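Local coordinates for polyhedrin (Operophtera brumata cypovirus 19, PDB 5A99), which assembles into the microcrystalline polyhedra, the occlusion bodies of this insect cypovirus, which probably shelter virus particles outside the host, at residues 38-43 with 110-115; 48-53 with 216-221. One frame throughout, in Å; residues are numbered along the deposited sequence.

Interaction 1 (38-43 with 110-115); sequences VLYMKD and SFQFIV
The ring of Tyr-40 sets its edge against the backbone of the neighbouring strand, from Ser-110 to Gln-112. The two strands are antiparallel neighbours inside polyhedrin's six-stranded antiparallel sheet. Tyr-40 pairs with Ser-110 and Val-38 with Gln-112, both as hydrogen-bonded pairs. Leu-39 and Phe-111 form the non-hydrogen-bonded pair between them. Val-38 N reaches Gln-112 O at 2.9 Å, and Gln-112 N bonds Val-38 O. Tyr-40 N to Ser-110 O is 3.0 Å, but Ser-110 N to Tyr-40 O is weak, at 3.5 Å. Val-38 O also receives a CA-H...O contact from Phe-111 CA at 3.1 Å.

On the face of Leu-39 and Phe-111, Leu-39 CD2 touches Phe-111 CB at 4.0 Å. Phe-111 CG sits between its backbone N and carbonyl carbon (chi1 73°), and its ring leads away to meet Phe-126, Phe-174 and Phe-179.

On the opposite face, the Tyr-40 ring turns its edge to Gln-112 N and CB. Ser-110 OG stands obliquely to it, 3.5 Å from Tyr-40 CD2. Gln-112 OE1 bonds Ser-169, and Tyr-40 OH bonds Tyr-240. The extended Gln-112 side chain brings NE2 to Tyr-40 OH at 2.8 Å, with the hydroxyl oxygen in the amide plane.

Interaction 2 (48-53 with 216-221); sequences IIRAQN and PDLYAH
One face of the Tyr-219 ring carries Ile-49, whose CG1 is 3.8 Å from the ring centroid in a CH-pi contact. The two side chains run side by side, and Ile-49 CD1 continues to Tyr-219 CZ at 3.6 Å. Ile-49 CG1 is anti to the carbonyl carbon (chi1 -62°), which lays this branch along the ring. On the opposite side of the sheet, Leu-218 CB lies over one face of the Arg-50 guanidinium, and Leu-218 CD1 approaches Arg-50 NH2 at 3.9 Å. The Arg-50 chain bends at chi3 (81°), and its NE bonds Gln-52 OE1 at 2.7 Å. Arg-50 NH1 bonds Tyr-232 OH on helix 225-236.

This is an antiparallel beta ladder. Ile-48 with Ala-220 and Arg-50 with Leu-218 are its hydrogen-bonded pairs. Arg-50 N to Leu-218 O and Leu-218 N to Arg-50 O both measure 2.8 Å. Asp-217 OD1 lies 3.4 Å from Ala-51 CB and forms a salt bridge with Arg-59, while OD2 bonds Tyr-61.

Arg-50 NH2 and Gln-52 NE2 also bond backbone oxygens of Asn-132 and Asn-133 of a second subunit. Ile-48 packs on helix 225-236, while Ile-49, Ala-51 and Tyr-219 face strand 56-61.

Interactions 1 and 2 belong to one antiparallel sheet, with centres 13 Å apart and nearest atoms about 4 Å apart. Strands 33-40 and 46-53 follow each other in the chain and lie side by side. Interaction 1 joins the first of them to strand 110-116; interaction 2 joins the second to strand 218-222, the outermost strand on that side within the chain. The order across this part of the sheet is therefore 110-116, 33-40, 46-53, 218-222. Along the chain the segments alternate, so the two contacts cross. An early strand pair is thus flanked by two later strands. Interaction 2 also meets a second subunit, while interaction 1 touches no other chain of the assembly.

Interaction 1 (38-43 with 110-115)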
ATOM      1  N   VAL A  38     -18.348   3.079   3.989  1.00 12.52           N
ATOM      2  CA  VAL A  38     -19.169   4.201   3.566  1.00 12.20           C
ATOM      3  C   VAL A  38     -19.160   5.235   4.671  1.00 12.14           C
ATOM      4  O   VAL A  38     -19.526   4.944   5.808  1.00 12.41           O
ATOM      5  CB  VAL A  38     -20.612   3.774   3.298  1.00 10.69           C
ATOM      6  CG1 VAL A  38     -21.454   4.972   2.771  1.00  8.29           C
ATOM      7  CG2 VAL A  38     -20.636   2.616   2.338  1.00  8.97           C
ATOM      8  N   LEU A  39     -18.744   6.441   4.332  1.00 10.71           N
ATOM      9  CA  LEU A  39     -18.645   7.509   5.322  1.00 14.04           C
ATOM     10  C   LEU A  39     -19.680   8.586   5.051  1.00 13.88           C
ATOM     11  O   LEU A  39     -19.718   9.170   3.967  1.00 12.79           O
ATOM     12  CB  LEU A  39     -17.237   8.100   5.302  1.00 14.24           C
ATOM     13  CG  LEU A  39     -16.163   7.028   5.505  1.00 18.16           C
ATOM     14  CD1 LEU A  39     -14.773   7.537   5.193  1.00 13.49           C
ATOM     15  CD2 LEU A  39     -16.239   6.509   6.931  1.00 10.66           C
ATOM     16  N   TYR A  40     -20.530   8.829   6.038  1.00 10.24           N
ATOM     17  CA  TYR A  40     -21.554   9.846   5.918  1.00 12.03           C
ATOM     18  C   TYR A  40     -21.034  11.132   6.515  1.00 12.30           C
ATOM     19  O   TYR A  40     -20.742  11.215   7.708  1.00 10.45           O
ATOM     20  CB  TYR A  40     -22.837   9.377   6.595  1.00 10.98           C
ATOM     21  CG  TYR A  40     -23.279   8.032   6.071  1.00 14.24           C
ATOM     22  CD1 TYR A  40     -24.055   7.929   4.918  1.00 14.67           C
ATOM     23  CD2 TYR A  40     -22.886   6.863   6.706  1.00 14.40           C
ATOM     24  CE1 TYR A  40     -24.445   6.692   4.431  1.00 17.95           C
ATOM     25  CE2 TYR A  40     -23.271   5.630   6.230  1.00 18.18           C
ATOM     26  CZ  TYR A  40     -24.045   5.550   5.092  1.00 14.77           C
ATOM     27  OH  TYR A  40     -24.421   4.320   4.617  1.00 14.44           O
ATOM     28  N   MET A  41     -20.911  12.135   5.662  1.00 11.60           N
ATOM     29  CA  MET A  41     -20.218  13.354   6.026  1.00 12.95           C
ATOM     30  C   MET A  41     -21.200  14.383   6.601  1.00 10.72           C
ATOM     31  O   MET A  41     -22.422  14.175   6.627  1.00 12.84           O
ATOM     32  CB  MET A  41     -19.458  13.905   4.807  1.00  6.73           C
ATOM     33  CG  MET A  41     -18.582  12.870   4.063  1.00 15.60           C
ATOM     34  SD  MET A  41     -17.454  11.841   5.046  1.00 14.51           S
ATOM     35  CE  MET A  41     -16.289  13.088   5.575  1.00 12.46           C
ATOM     36  N   LYS A  42     -20.656  15.490   7.073  1.00  9.00           N
ATOM     37  CA  LYS A  42     -21.431  16.480   7.809  1.00 15.90           C
ATOM     38  C   LYS A  42     -22.379  17.275   6.896  1.00 14.32           C
ATOM     39  O   LYS A  42     -23.323  17.914   7.367  1.00 11.85           O
ATOM     40  CB  LYS A  42     -20.477  17.392   8.587  1.00 11.66           C
ATOM     41  CG  LYS A  42     -19.738  16.638   9.683  1.00 12.71           C
ATOM     42  CD  LYS A  42     -18.787  17.497  10.511  1.00 18.58           C
ATOM     43  CE  LYS A  42     -18.361  16.739  11.773  1.00 12.04           C
ATOM     44  NZ  LYS A  42     -17.452  17.486  12.662  1.00 24.07           N
ATOM     45  N   ASP A  43     -22.157  17.199   5.585  1.00 14.26           N
ATOM     46  CA  ASP A  43     -23.068  17.842   4.634  1.00 15.12           C
ATOM     47  C   ASP A  43     -24.062  16.844   4.038  1.00 14.92           C
ATOM     48  O   ASP A  43     -24.785  17.147   3.074  1.00 15.60           O
ATOM     49  CB  ASP A  43     -22.277  18.559   3.532  1.00 10.68           C
ATOM     50  CG  ASP A  43     -21.390  17.620   2.721  1.00 10.47           C
ATOM     51  OD1 ASP A  43     -21.314  16.405   3.029  1.00  9.85           O
ATOM     52  OD2 ASP A  43     -20.737  18.116   1.775  1.00 13.19           O
ATOM     53  N   SER A 110     -20.652   9.382  10.639  1.00 13.61           N
ATOM     54  CA  SER A 110     -20.949   7.995  10.922  1.00 12.76           C
ATOM     55  C   SER A 110     -20.504   7.169   9.735  1.00 14.55           C
ATOM     56  O   SER A 110     -20.026   7.711   8.724  1.00 11.43           O
ATOM     57  CB  SER A 110     -22.445   7.800  11.176  1.00 12.54           C
ATOM     58  OG  SER A 110     -23.175   7.992   9.972  1.00 19.36           O
ATOM     59  N   PHE A 111     -20.653   5.859   9.861  1.00 10.56           N
ATOM     60  CA  PHE A 111     -20.182   4.945   8.834  1.00 14.41           C
ATOM     61  C   PHE A 111     -21.142   3.768   8.631  1.00 12.39           C
ATOM     62  O   PHE A 111     -21.958   3.443   9.506  1.00 10.52           O
ATOM     63  CB  PHE A 111     -18.802   4.394   9.235  1.00 16.24           C
ATOM     64  CG  PHE A 111     -18.862   3.393  10.357  1.00 16.21           C
ATOM     65  CD1 PHE A 111     -19.121   2.056  10.094  1.00 19.16           C
ATOM     66  CD2 PHE A 111     -18.694   3.788  11.678  1.00 18.60           C
ATOM     67  CE1 PHE A 111     -19.205   1.133  11.125  1.00 10.66           C
ATOM     68  CE2 PHE A 111     -18.769   2.855  12.718  1.00 11.33           C
ATOM     69  CZ  PHE A 111     -19.019   1.530  12.428  1.00 12.22           C
ATOM     70  N   GLN A 112     -21.036   3.135   7.468  1.00  9.85           N
ATOM     71  CA  GLN A 112     -21.609   1.812   7.252  1.00 11.01           C
ATOM     72  C   GLN A 112     -20.540   0.932   6.602  1.00  7.57           C
ATOM     73  O   GLN A 112     -19.924   1.311   5.595  1.00 10.26           O
ATOM     74  CB  GLN A 112     -22.883   1.867   6.393  1.00 10.35           C
ATOM     75  CG  GLN A 112     -23.364   0.482   5.942  1.00  7.00           C
ATOM     76  CD  GLN A 112     -24.768   0.464   5.332  1.00 13.01           C
ATOM     77  OE1 GLN A 112     -25.369  -0.601   5.172  1.00 10.52           O
ATOM     78  NE2 GLN A 112     -25.273   1.628   4.957  1.00 15.23           N
ATOM     79  N   PHE A 113     -20.292  -0.224   7.206  1.00 12.38           N
ATOM     80  CA  PHE A 113     -19.310  -1.168   6.682  1.00 10.07           C
ATOM     81  C   PHE A 113     -20.066  -2.371   6.136  1.00  9.06           C
ATOM     82  O   PHE A 113     -20.887  -2.963   6.839  1.00  8.48           O
ATOM     83  CB  PHE A 113     -18.335  -1.563   7.795  1.00  9.14           C
ATOM     84  CG  PHE A 113     -17.292  -2.560   7.378  1.00  5.24           C
ATOM     85  CD1 PHE A 113     -16.345  -2.237   6.414  1.00  8.90           C
ATOM     86  CD2 PHE A 113     -17.243  -3.818   7.959  1.00 10.27           C
ATOM     87  CE1 PHE A 113     -15.366  -3.152   6.042  1.00 11.92           C
ATOM     88  CE2 PHE A 113     -16.266  -4.736   7.589  1.00  6.41           C
ATOM     89  CZ  PHE A 113     -15.332  -4.397   6.624  1.00  9.30           C
ATOM     90  N   ILE A 114     -19.815  -2.696   4.867  1.00 10.42           N
ATOM     91  CA  ILE A 114     -20.506  -3.785   4.188  1.00 10.02           C
ATOM     92  C   ILE A 114     -19.533  -4.735   3.515  1.00 10.19           C
ATOM     93  O   ILE A 114     -18.673  -4.323   2.730  1.00  6.62           O
ATOM     94  CB  ILE A 114     -21.498  -3.269   3.110  1.00 15.26           C
ATOM     95  CG1 ILE A 114     -22.443  -2.226   3.706  1.00 13.16           C
ATOM     96  CG2 ILE A 114     -22.311  -4.429   2.524  1.00 13.64           C
ATOM     97  CD1 ILE A 114     -23.046  -1.318   2.681  1.00 13.85           C
ATOM     98  N   VAL A 115     -19.679  -6.016   3.840  1.00  8.86           N
ATOM     99  CA  VAL A 115     -18.931  -7.073   3.186  1.00  8.18           C
ATOM    100  C   VAL A 115     -19.919  -7.888   2.362  1.00  8.14           C
ATOM    101  O   VAL A 115     -21.042  -8.133   2.784  1.00  9.86           O
ATOM    102  CB  VAL A 115     -18.197  -7.974   4.198  1.00 14.47           C
ATOM    103  CG1 VAL A 115     -17.136  -7.166   4.939  1.00  6.84           C
ATOM    104  CG2 VAL A 115     -19.180  -8.611   5.171  1.00 12.40           C
TER

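Interaction 2 (48-53 with 216-221)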
ATOM      1  N   ILE A  48     -17.417   6.959  -0.364  1.00 11.79           N
ATOM      2  CA  ILE A  48     -17.396   5.508  -0.467  1.00  7.04           C
ATOM      3  C   ILE A  48     -15.986   5.030  -0.760  1.00  9.64           C
ATOM      4  O   ILE A  48     -15.318   5.519  -1.667  1.00 10.01           O
ATOM      5  CB  ILE A  48     -18.362   5.010  -1.581  1.00  8.60           C
ATOM      6  CG1 ILE A  48     -19.772   5.536  -1.320  1.00 11.50           C
ATOM      7  CG2 ILE A  48     -18.368   3.482  -1.669  1.00  8.90           C
ATOM      8  CD1 ILE A  48     -20.824   5.033  -2.301  1.00 13.71           C
ATOM      9  N   ILE A  49     -15.526   4.086   0.046  1.00 12.71           N
ATOM     10  CA  ILE A  49     -14.248   3.425  -0.186  1.00 10.05           C
ATOM     11  C   ILE A  49     -14.567   1.953  -0.392  1.00 10.70           C
ATOM     12  O   ILE A  49     -15.148   1.316   0.485  1.00  9.04           O
ATOM     13  CB  ILE A  49     -13.297   3.609   1.007  1.00 12.83           C
ATOM     14  CG1 ILE A  49     -12.979   5.094   1.213  1.00 15.30           C
ATOM     15  CG2 ILE A  49     -11.995   2.857   0.794  1.00 11.79           C
ATOM     16  CD1 ILE A  49     -12.178   5.369   2.442  1.00 16.92           C
ATOM     17  N   ARG A  50     -14.239   1.430  -1.569  1.00 10.37           N
ATOM     18  CA  ARG A  50     -14.405   0.011  -1.835  1.00 11.09           C
ATOM     19  C   ARG A  50     -13.072  -0.688  -1.982  1.00 11.22           C
ATOM     20  O   ARG A  50     -12.230  -0.314  -2.812  1.00 13.62           O
ATOM     21  CB  ARG A  50     -15.218  -0.258  -3.094  1.00 10.08           C
ATOM     22  CG  ARG A  50     -15.450  -1.751  -3.324  1.00 13.11           C
ATOM     23  CD  ARG A  50     -16.250  -2.036  -4.576  1.00 10.94           C
ATOM     24  NE  ARG A  50     -15.454  -2.009  -5.804  1.00 12.73           N
ATOM     25  CZ  ARG A  50     -15.751  -1.282  -6.881  1.00 15.71           C
ATOM     26  NH1 ARG A  50     -16.809  -0.478  -6.867  1.00 14.54           N
ATOM     27  NH2 ARG A  50     -14.985  -1.359  -7.974  1.00  9.98           N
ATOM     28  N   ALA A  51     -12.914  -1.732  -1.185  1.00 10.19           N
ATOM     29  CA  ALA A  51     -11.809  -2.665  -1.338  1.00 10.97           C
ATOM     30  C   ALA A  51     -12.367  -3.949  -1.933  1.00  8.58           C
ATOM     31  O   ALA A  51     -13.510  -4.332  -1.656  1.00 10.65           O
ATOM     32  CB  ALA A  51     -11.179  -2.944  -0.013  1.00 11.08           C
ATOM     33  N   GLN A  52     -11.561  -4.617  -2.736  1.00  5.94           N
ATOM     34  CA  GLN A  52     -11.979  -5.867  -3.345  1.00  7.87           C
ATOM     35  C   GLN A  52     -10.789  -6.743  -3.686  1.00 11.74           C
ATOM     36  O   GLN A  52      -9.686  -6.256  -3.960  1.00 12.31           O
ATOM     37  CB  GLN A  52     -12.799  -5.595  -4.608  1.00  8.28           C
ATOM     38  CG  GLN A  52     -11.988  -5.074  -5.777  1.00 13.69           C
ATOM     39  CD  GLN A  52     -12.854  -4.604  -6.944  1.00  7.64           C
ATOM     40  OE1 GLN A  52     -13.955  -4.083  -6.751  1.00  9.03           O
ATOM     41  NE2 GLN A  52     -12.344  -4.771  -8.163  1.00 10.82           N
ATOM     42  N   ASN A  53     -11.036  -8.046  -3.697  1.00 11.17           N
ATOM     43  CA  ASN A  53     -10.004  -9.018  -3.962  1.00 12.77           C
ATOM     44  C   ASN A  53     -10.636 -10.383  -4.228  1.00 10.46           C
ATOM     45  O   ASN A  53     -11.703 -10.703  -3.684  1.00 11.78           O
ATOM     46  CB  ASN A  53      -9.054  -9.092  -2.761  1.00  9.31           C
ATOM     47  CG  ASN A  53      -7.774  -9.840  -3.072  1.00  8.51           C
ATOM     48  OD1 ASN A  53      -7.684 -11.062  -2.886  1.00 11.77           O
ATOM     49  ND2 ASN A  53      -6.772  -9.113  -3.552  1.00 11.19           N
ATOM     50  N   PRO A 216      -7.183  -1.726  -7.116  1.00 11.31           N
ATOM     51  CA  PRO A 216      -6.945  -0.611  -6.200  1.00 13.60           C
ATOM     52  C   PRO A 216      -8.214  -0.331  -5.415  1.00 16.16           C
ATOM     53  O   PRO A 216      -9.294  -0.717  -5.874  1.00 17.15           O
ATOM     54  CB  PRO A 216      -6.617   0.548  -7.144  1.00 17.69           C
ATOM     55  CG  PRO A 216      -7.406   0.253  -8.364  1.00 14.49           C
ATOM     56  CD  PRO A 216      -7.431  -1.265  -8.492  1.00 12.10           C
ATOM     57  N   ASP A 217      -8.098   0.298  -4.248  1.00 12.44           N
ATOM     58  CA  ASP A 217      -9.289   0.734  -3.538  1.00 16.59           C
ATOM     59  C   ASP A 217      -9.942   1.817  -4.381  1.00 16.64           C
ATOM     60  O   ASP A 217      -9.263   2.686  -4.931  1.00 10.34           O
ATOM     61  CB  ASP A 217      -8.963   1.280  -2.147  1.00 14.98           C
ATOM     62  CG  ASP A 217      -8.537   0.192  -1.170  1.00 16.34           C
ATOM     63  OD1 ASP A 217      -8.756  -1.007  -1.451  1.00 11.64           O
ATOM     64  OD2 ASP A 217      -8.001   0.545  -0.098  1.00 16.84           O
ATOM     65  N   LEU A 218     -11.263   1.758  -4.491  1.00 12.90           N
ATOM     66  CA  LEU A 218     -11.993   2.789  -5.209  1.00 11.93           C
ATOM     67  C   LEU A 218     -12.519   3.820  -4.225  1.00 11.26           C
ATOM     68  O   LEU A 218     -13.114   3.462  -3.215  1.00 12.64           O
ATOM     69  CB  LEU A 218     -13.154   2.182  -5.990  1.00 14.96           C
ATOM     70  CG  LEU A 218     -14.014   3.168  -6.795  1.00 12.23           C
ATOM     71  CD1 LEU A 218     -14.541   2.528  -8.078  1.00 14.49           C
ATOM     72  CD2 LEU A 218     -15.155   3.662  -5.954  1.00 16.69           C
ATOM     73  N   TYR A 219     -12.261   5.092  -4.519  1.00 14.11           N
ATOM     74  CA  TYR A 219     -12.813   6.212  -3.758  1.00 16.45           C
ATOM     75  C   TYR A 219     -13.874   6.920  -4.588  1.00  9.93           C
ATOM     76  O   TYR A 219     -13.642   7.231  -5.755  1.00 11.37           O
ATOM     77  CB  TYR A 219     -11.704   7.214  -3.423  1.00 17.63           C
ATOM     78  CG  TYR A 219     -10.969   6.989  -2.113  1.00 11.35           C
ATOM     79  CD1 TYR A 219     -10.072   5.941  -1.963  1.00 17.19           C
ATOM     80  CD2 TYR A 219     -11.144   7.857  -1.043  1.00 16.82           C
ATOM     81  CE1 TYR A 219      -9.383   5.745  -0.766  1.00 17.70           C
ATOM     82  CE2 TYR A 219     -10.466   7.671   0.157  1.00 16.42           C
ATOM     83  CZ  TYR A 219      -9.585   6.616   0.292  1.00 15.44           C
ATOM     84  OH  TYR A 219      -8.912   6.440   1.488  1.00 18.98           O
ATOM     85  N   ALA A 220     -15.025   7.194  -3.989  1.00 10.77           N
ATOM     86  CA  ALA A 220     -16.119   7.886  -4.679  1.00 12.46           C
ATOM     87  C   ALA A 220     -16.795   8.876  -3.749  1.00  8.82           C
ATOM     88  O   ALA A 220     -16.887   8.641  -2.548  1.00 12.70           O
ATOM     89  CB  ALA A 220     -17.147   6.895  -5.205  1.00 14.62           C
ATOM     90  N   HIS A 221     -17.287   9.969  -4.326  1.00 12.30           N
ATOM     91  CA  HIS A 221     -17.984  11.015  -3.590  1.00 12.16           C
ATOM     92  C   HIS A 221     -19.364  11.241  -4.216  1.00 11.67           C
ATOM     93  O   HIS A 221     -19.477  11.532  -5.413  1.00 11.47           O
ATOM     94  CB  HIS A 221     -17.141  12.297  -3.618  1.00 17.69           C
ATOM     95  CG  HIS A 221     -17.659  13.395  -2.738  1.00 13.49           C
ATOM     96  ND1 HIS A 221     -18.609  13.192  -1.766  1.00 17.94           N
ATOM     97  CD2 HIS A 221     -17.341  14.712  -2.688  1.00 14.44           C
ATOM     98  CE1 HIS A 221     -18.867  14.338  -1.159  1.00 12.02           C
ATOM     99  NE2 HIS A 221     -18.110  15.274  -1.698  1.00 20.54           N
TER
HETATM  100  O   HOH W   1     -12.099  -1.442  -5.038  1.00 19.41           O
HETATM  101  O   HOH W   2      -9.052  -3.020  -3.248  1.00  6.83           O